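Galactitol-1-phosphate 5-dehydrogenase (Escherichia coli, PDB 4UEJ) oxidises galactitol 1-phosphate to D-tagatose 6-phosphate with NAD(+), as a homodimeric zinc-dependent dehydrogenase of galactitol metabolism. Local coordinates at residues G63-V68 / D73-G78; V148-F153 / E300-L305; A199-K202 / Q208-N211. All blocks are in the same frame, centred on the assembly; numbering follows the deposited sequence.

Contact 1: G63-V68 / D73-G78; sequences GYIDAV and DDLHPG
I65 meets the loop 73-78 with both its backbone and its side chain. The amide of G78 donates to I65 O at 2.7 Å, lying in the carbonyl plane with a C=O...N angle of 146°. The same oxygen receives a CA-H...O contact from P77 CA at 3.1 Å, so two successive loop residues converge on it. With CG1 anti to the carbonyl carbon (chi1 -62°), the longer branch of I65 runs to L75, where CD1 lies 4.1 Å from L75 CD1 and the two side chains cross at about a right angle. The short branch stays by the H76 carbonyl, and I65 CB comes within 3.4 Å of H76 O. The loop 73-78 belongs to the connection between the antiparallel strands 60-68 and 80-83 of the GroES-like domain. On the other edge of strand 60-68, D66 and A67 both face R29 in a classic beta bulge, and D66 also forms a salt bridge with R29. An alanine at I65 would keep the backbone bond but is likely to leave L75 CD1 without its partner and a gap between the strand and L75. Further along, V68 CG1 packs 3.7 Å from L75 O. Beside I65, the Y64 ring turns its edge to the loop, CD1 lying 3.2 Å from G78 O, with that oxygen near the ring plane.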
# COMPACT_ATOMS: atom_id res chain seq x y z
N GLY A 63 -25.63 -21.20 -15.24
CA GLY A 63 -26.34 -22.17 -16.03
C GLY A 63 -26.89 -23.25 -15.14
O GLY A 63 -26.97 -23.08 -13.92
N TYR A 64 -27.28 -24.36 -15.75
CA TYR A 64 -27.86 -25.47 -15.01
C TYR A 64 -26.98 -26.69 -15.11
O TYR A 64 -26.39 -26.96 -16.17
CB TYR A 64 -29.26 -25.78 -15.53
CG TYR A 64 -30.22 -24.63 -15.35
CD1 TYR A 64 -30.91 -24.46 -14.16
CD2 TYR A 64 -30.43 -23.72 -16.37
CE1 TYR A 64 -31.79 -23.41 -13.99
CE2 TYR A 64 -31.31 -22.66 -16.21
CZ TYR A 64 -31.99 -22.52 -15.01
OH TYR A 64 -32.86 -21.47 -14.85
N ILE A 65 -26.90 -27.44 -14.02
CA ILE A 65 -26.18 -28.71 -14.05
C ILE A 65 -26.85 -29.65 -15.05
O ILE A 65 -28.05 -29.93 -14.95
CB ILE A 65 -26.13 -29.37 -12.66
CG1 ILE A 65 -25.38 -28.48 -11.66
CG2 ILE A 65 -25.49 -30.75 -12.76
CD1 ILE A 65 -23.95 -28.18 -12.05
N ASP A 66 -26.07 -30.10 -16.02
CA ASP A 66 -26.55 -31.00 -17.06
C ASP A 66 -26.30 -32.45 -16.67
O ASP A 66 -27.08 -33.34 -16.99
CB ASP A 66 -25.87 -30.69 -18.39
CG ASP A 66 -26.30 -31.62 -19.50
OD1 ASP A 66 -27.46 -31.51 -19.95
OD2 ASP A 66 -25.48 -32.46 -19.92
N ALA A 67 -25.20 -32.66 -15.96
CA ALA A 67 -24.79 -33.99 -15.50
C ALA A 67 -23.74 -33.85 -14.40
O ALA A 67 -23.06 -32.82 -14.31
CB ALA A 67 -24.25 -34.81 -16.66
N VAL A 68 -23.60 -34.89 -13.58
CA VAL A 68 -22.58 -34.87 -12.52
C VAL A 68 -21.76 -36.16 -12.51
O VAL A 68 -22.22 -37.22 -12.91
CB VAL A 68 -23.21 -34.67 -11.12
CG1 VAL A 68 -23.95 -33.35 -11.04
CG2 VAL A 68 -24.13 -35.83 -10.75
N ASP A 73 -22.34 -35.65 -4.84
CA ASP A 73 -23.56 -36.05 -4.14
C ASP A 73 -24.43 -34.87 -3.70
O ASP A 73 -25.55 -35.07 -3.21
CB ASP A 73 -23.22 -36.93 -2.93
CG ASP A 73 -22.37 -36.21 -1.87
OD1 ASP A 73 -22.15 -34.99 -1.97
OD2 ASP A 73 -21.92 -36.89 -0.93
N ASP A 74 -23.93 -33.65 -3.88
CA ASP A 74 -24.66 -32.48 -3.38
C ASP A 74 -25.14 -31.57 -4.51
O ASP A 74 -25.57 -30.45 -4.27
CB ASP A 74 -23.80 -31.71 -2.38
CG ASP A 74 -22.55 -31.09 -3.01
OD1 ASP A 74 -22.13 -31.53 -4.10
OD2 ASP A 74 -21.99 -30.17 -2.39
N LEU A 75 -25.08 -32.07 -5.74
CA LEU A 75 -25.65 -31.36 -6.88
C LEU A 75 -26.34 -32.34 -7.81
O LEU A 75 -25.97 -33.51 -7.89
CB LEU A 75 -24.57 -30.60 -7.65
CG LEU A 75 -24.07 -29.28 -7.08
CD1 LEU A 75 -23.10 -28.67 -8.07
CD2 LEU A 75 -25.21 -28.32 -6.78
N HIS A 76 -27.35 -31.84 -8.51
CA HIS A 76 -28.16 -32.70 -9.37
C HIS A 76 -28.50 -31.97 -10.65
O HIS A 76 -28.50 -30.73 -10.68
CB HIS A 76 -29.42 -33.13 -8.62
CG HIS A 76 -29.14 -33.84 -7.33
ND1 HIS A 76 -28.86 -33.17 -6.16
CD2 HIS A 76 -29.05 -35.16 -7.03
CE1 HIS A 76 -28.63 -34.04 -5.19
NE2 HIS A 76 -28.74 -35.26 -5.70
N PRO A 77 -28.75 -32.72 -11.74
CA PRO A 77 -29.20 -32.12 -13.00
C PRO A 77 -30.37 -31.16 -12.79
O PRO A 77 -31.36 -31.52 -12.14
CB PRO A 77 -29.62 -33.33 -13.83
CG PRO A 77 -28.77 -34.45 -13.32
CD PRO A 77 -28.59 -34.19 -11.85
N GLY A 78 -30.25 -29.96 -13.32
CA GLY A 78 -31.29 -28.95 -13.17
C GLY A 78 -30.96 -27.89 -12.14
O GLY A 78 -31.56 -26.82 -12.14

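Contact 2: V148-F153 / E300-L305; sequences VGLHAF and ETASRL
L150 and the pair T301 and A302 make an apolar contact between two helices, and one methyl group does the touching. L150 CD1 extends its side chain (chi2 -176°) and reaches the other helix. That methyl settles 3.8 Å from T301 CG2, with T301 CB at about the same range, and 4.0 Å from A302 CB. It also lies against the backbone, 3.7 Å from A302 N. A302, with only a methyl as its side chain, is consistent with so close an approach to the backbone.

The hydroxyl of T301 is turned elsewhere: OG1 lies anti to the carbonyl carbon (chi1 -60°), which leaves CG2, anti to the N, facing L150, while OG1 bonds back to Q297 O, one turn earlier in its own helix. Elsewhere along the same two helices, H151 ND1 is hydrogen-bonded to E298 OE2, and its NE2 reaches E280 of the second subunit.

The catalytic centre is not far off, since the side chain of A302 is about 8 Å from that of E144, a probable ligand of the catalytic zinc. Helix 143-155 is flanked by helix 297-307, helix 171-182 and strand 231-235: A302 also packs on I143, I146 and T147, whereas L150 touches C179 of helix 171-182 and F153 packs against L232 and L234 of strand 231-235.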
# COMPACT_ATOMS: atom_id res chain seq x y z
N VAL A 148 -15.58 -9.48 -6.87
CA VAL A 148 -14.33 -8.74 -7.04
C VAL A 148 -14.28 -7.55 -6.07
O VAL A 148 -13.32 -7.39 -5.29
CB VAL A 148 -14.16 -8.25 -8.47
CG1 VAL A 148 -12.94 -7.36 -8.59
CG2 VAL A 148 -14.04 -9.44 -9.43
N GLY A 149 -15.33 -6.74 -6.10
CA GLY A 149 -15.44 -5.59 -5.23
C GLY A 149 -15.56 -6.01 -3.78
O GLY A 149 -14.97 -5.40 -2.90
N LEU A 150 -16.33 -7.07 -3.53
CA LEU A 150 -16.52 -7.55 -2.17
C LEU A 150 -15.19 -8.02 -1.58
O LEU A 150 -14.95 -7.84 -0.39
CB LEU A 150 -17.53 -8.69 -2.11
CG LEU A 150 -18.98 -8.26 -2.38
CD1 LEU A 150 -19.89 -9.48 -2.18
CD2 LEU A 150 -19.38 -7.16 -1.42
N HIS A 151 -14.36 -8.62 -2.41
CA HIS A 151 -13.06 -9.10 -1.94
C HIS A 151 -12.19 -7.93 -1.50
O HIS A 151 -11.53 -8.00 -0.47
CB HIS A 151 -12.33 -9.90 -3.02
CG HIS A 151 -11.04 -10.48 -2.55
ND1 HIS A 151 -10.97 -11.44 -1.55
CD2 HIS A 151 -9.76 -10.22 -2.90
CE1 HIS A 151 -9.71 -11.74 -1.32
NE2 HIS A 151 -8.95 -11.02 -2.13
N ALA A 152 -12.18 -6.87 -2.30
CA ALA A 152 -11.45 -5.65 -1.92
C ALA A 152 -11.98 -5.06 -0.62
O ALA A 152 -11.17 -4.69 0.25
CB ALA A 152 -11.50 -4.63 -3.02
N PHE A 153 -13.31 -4.95 -0.46
CA PHE A 153 -13.87 -4.49 0.83
C PHE A 153 -13.43 -5.38 1.99
O PHE A 153 -13.11 -4.90 3.08
CB PHE A 153 -15.41 -4.46 0.78
CG PHE A 153 -15.97 -3.43 -0.16
CD1 PHE A 153 -15.23 -2.32 -0.54
CD2 PHE A 153 -17.24 -3.59 -0.69
CE1 PHE A 153 -15.76 -1.37 -1.41
CE2 PHE A 153 -17.77 -2.63 -1.57
CZ PHE A 153 -17.02 -1.54 -1.94
N GLU A 300 -21.12 -15.96 -0.84
CA GLU A 300 -22.37 -15.97 -0.08
C GLU A 300 -22.96 -14.58 0.03
O GLU A 300 -24.16 -14.39 -0.16
CB GLU A 300 -22.18 -16.54 1.33
CG GLU A 300 -21.64 -17.94 1.39
CD GLU A 300 -21.79 -18.54 2.77
OE1 GLU A 300 -21.49 -17.83 3.76
OE2 GLU A 300 -22.21 -19.71 2.86
N THR A 301 -22.12 -13.59 0.33
CA THR A 301 -22.61 -12.21 0.42
C THR A 301 -23.21 -11.74 -0.91
O THR A 301 -24.27 -11.12 -0.93
CB THR A 301 -21.49 -11.25 0.84
OG1 THR A 301 -20.99 -11.65 2.12
CG2 THR A 301 -22.01 -9.82 0.94
N ALA A 302 -22.55 -12.06 -2.02
CA ALA A 302 -23.02 -11.61 -3.33
C ALA A 302 -24.40 -12.19 -3.60
O ALA A 302 -25.31 -11.49 -4.04
CB ALA A 302 -22.05 -12.01 -4.43
N SER A 303 -24.54 -13.47 -3.31
CA SER A 303 -25.80 -14.14 -3.51
C SER A 303 -26.88 -13.49 -2.64
O SER A 303 -27.99 -13.22 -3.10
CB SER A 303 -25.68 -15.62 -3.20
OG SER A 303 -26.91 -16.27 -3.48
N ARG A 304 -26.55 -13.22 -1.39
CA ARG A 304 -27.54 -12.67 -0.47
C ARG A 304 -27.97 -11.27 -0.85
O ARG A 304 -29.16 -10.97 -0.83
CB ARG A 304 -26.99 -12.69 0.95
CG ARG A 304 -26.85 -14.11 1.46
CD ARG A 304 -26.05 -14.15 2.75
NE ARG A 304 -25.99 -15.51 3.27
CZ ARG A 304 -25.49 -15.83 4.46
NH1 ARG A 304 -25.00 -14.89 5.25
NH2 ARG A 304 -25.50 -17.10 4.85
N LEU A 305 -27.01 -10.41 -1.20
CA LEU A 305 -27.33 -9.04 -1.61
C LEU A 305 -28.25 -9.06 -2.83
O LEU A 305 -29.18 -8.25 -2.93
CB LEU A 305 -26.06 -8.26 -1.92
CG LEU A 305 -25.22 -7.95 -0.68
CD1 LEU A 305 -23.93 -7.27 -1.09
CD2 LEU A 305 -25.99 -7.07 0.30

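Contact 3: A199-K202 / Q208-N211; sequences ALAK and QTFN
A beta-alpha-beta unit of the zinc-binding dehydrogenase domain, strand 187-192, helix 196-203 and strand 208-211, is closed here where K202 and A201 of the helix meet T209 of the following strand. K202 and T209 cross at about a right angle. The aliphatic part of the lysine passes across the threonine: K202 CG is 3.8 Å from T209 CG2, and CE comes to 3.1 Å of T209 OG1. A bend at the end of the lysine chain (chi4 -85°) turns the ammonium toward the strand backbone. NZ stands 3.4 Å from T209 OG1 at a poor angle for a hydrogen bond. A water accepts from T209 N at 3.0 Å, and K202 NZ lies 2.5 Å from the same water, short enough to make that distance doubtful. The strand's outward-facing amide is thereby satisfied by solvent. Deeper in, A201 CB rests 4.2 Å from T209 CG2, and both residues touch A190 of the adjacent strand. Strand 208-211 is the outermost of the six parallel strands within the chain, bonded on its inner side to 187-192, and the helix covering their junction is the crossover connection characteristic of a Rossmann-type fold.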
# COMPACT_ATOMS: atom_id res chain seq x y z
N ALA A 199 -24.23 9.40 -13.98
CA ALA A 199 -25.64 9.52 -13.62
C ALA A 199 -26.13 8.18 -13.10
O ALA A 199 -26.79 8.10 -12.06
CB ALA A 199 -26.51 9.99 -14.81
N LEU A 200 -25.78 7.12 -13.81
CA LEU A 200 -26.06 5.76 -13.37
C LEU A 200 -25.47 5.51 -11.99
O LEU A 200 -26.12 4.93 -11.11
CB LEU A 200 -25.50 4.76 -14.38
CG LEU A 200 -26.12 3.37 -14.37
CD1 LEU A 200 -27.65 3.47 -14.53
CD2 LEU A 200 -25.55 2.52 -15.50
N ALA A 201 -24.23 5.95 -11.79
CA ALA A 201 -23.60 5.78 -10.49
C ALA A 201 -24.44 6.44 -9.38
O ALA A 201 -24.62 5.87 -8.32
CB ALA A 201 -22.17 6.35 -10.50
N LYS A 202 -24.96 7.64 -9.64
CA LYS A 202 -25.83 8.31 -8.67
C LYS A 202 -27.12 7.51 -8.42
O LYS A 202 -27.59 7.45 -7.29
CB LYS A 202 -26.19 9.73 -9.12
CG LYS A 202 -25.00 10.68 -9.27
CD LYS A 202 -25.39 11.85 -10.16
CE LYS A 202 -24.21 12.77 -10.40
NZ LYS A 202 -24.07 13.75 -9.30
N GLN A 208 -22.19 11.69 -4.88
CA GLN A 208 -21.59 12.62 -5.82
C GLN A 208 -20.65 11.90 -6.79
O GLN A 208 -20.19 10.79 -6.51
CB GLN A 208 -20.82 13.70 -5.08
CG GLN A 208 -19.61 13.17 -4.37
CD GLN A 208 -19.00 14.18 -3.43
OE1 GLN A 208 -19.33 15.37 -3.49
NE2 GLN A 208 -18.12 13.72 -2.55
N THR A 209 -20.40 12.55 -7.92
CA THR A 209 -19.54 12.02 -8.97
C THR A 209 -18.58 13.10 -9.48
O THR A 209 -18.94 14.27 -9.60
CB THR A 209 -20.35 11.49 -10.17
OG1 THR A 209 -21.17 12.54 -10.72
CG2 THR A 209 -21.25 10.33 -9.75
N PHE A 210 -17.35 12.69 -9.78
CA PHE A 210 -16.37 13.56 -10.39
C PHE A 210 -15.99 13.03 -11.77
O PHE A 210 -15.59 11.87 -11.91
CB PHE A 210 -15.10 13.67 -9.53
CG PHE A 210 -15.36 14.08 -8.10
CD1 PHE A 210 -16.39 14.95 -7.77
CD2 PHE A 210 -14.54 13.61 -7.08
CE1 PHE A 210 -16.61 15.33 -6.46
CE2 PHE A 210 -14.75 13.98 -5.76
CZ PHE A 210 -15.79 14.85 -5.45
N ASN A 211 -16.10 13.89 -12.78
CA ASN A 211 -15.60 13.59 -14.11
C ASN A 211 -14.13 13.96 -14.19
O ASN A 211 -13.80 15.14 -14.18
CB ASN A 211 -16.40 14.37 -15.16
CG ASN A 211 -16.08 13.96 -16.58
OD1 ASN A 211 -14.91 13.78 -16.94
ND2 ASN A 211 -17.11 13.82 -17.40
O HOH W 1 -22.12 14.99 -8.37

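How the contacts relate
Contact 2 is the buried one, about 10 Å from the chain's centre, while contacts 1 and 3 are partly buried and lie on opposite sides of that centre. No two contacts share a helix or strand. Contacts 1 and 3 each join neighbours in sequence, one a strand and its following loop in the GroES-like domain, the other a helix and the next strand of the parallel-sheet domain; contact 2 joins two helices far apart in sequence. The chemistry follows: a single backbone hydrogen bond with apolar packing in contact 1, methyl packing against side chains and backbone in contact 2, with no bond across it, and aliphatic packing with a water at its polar rim in contact 3.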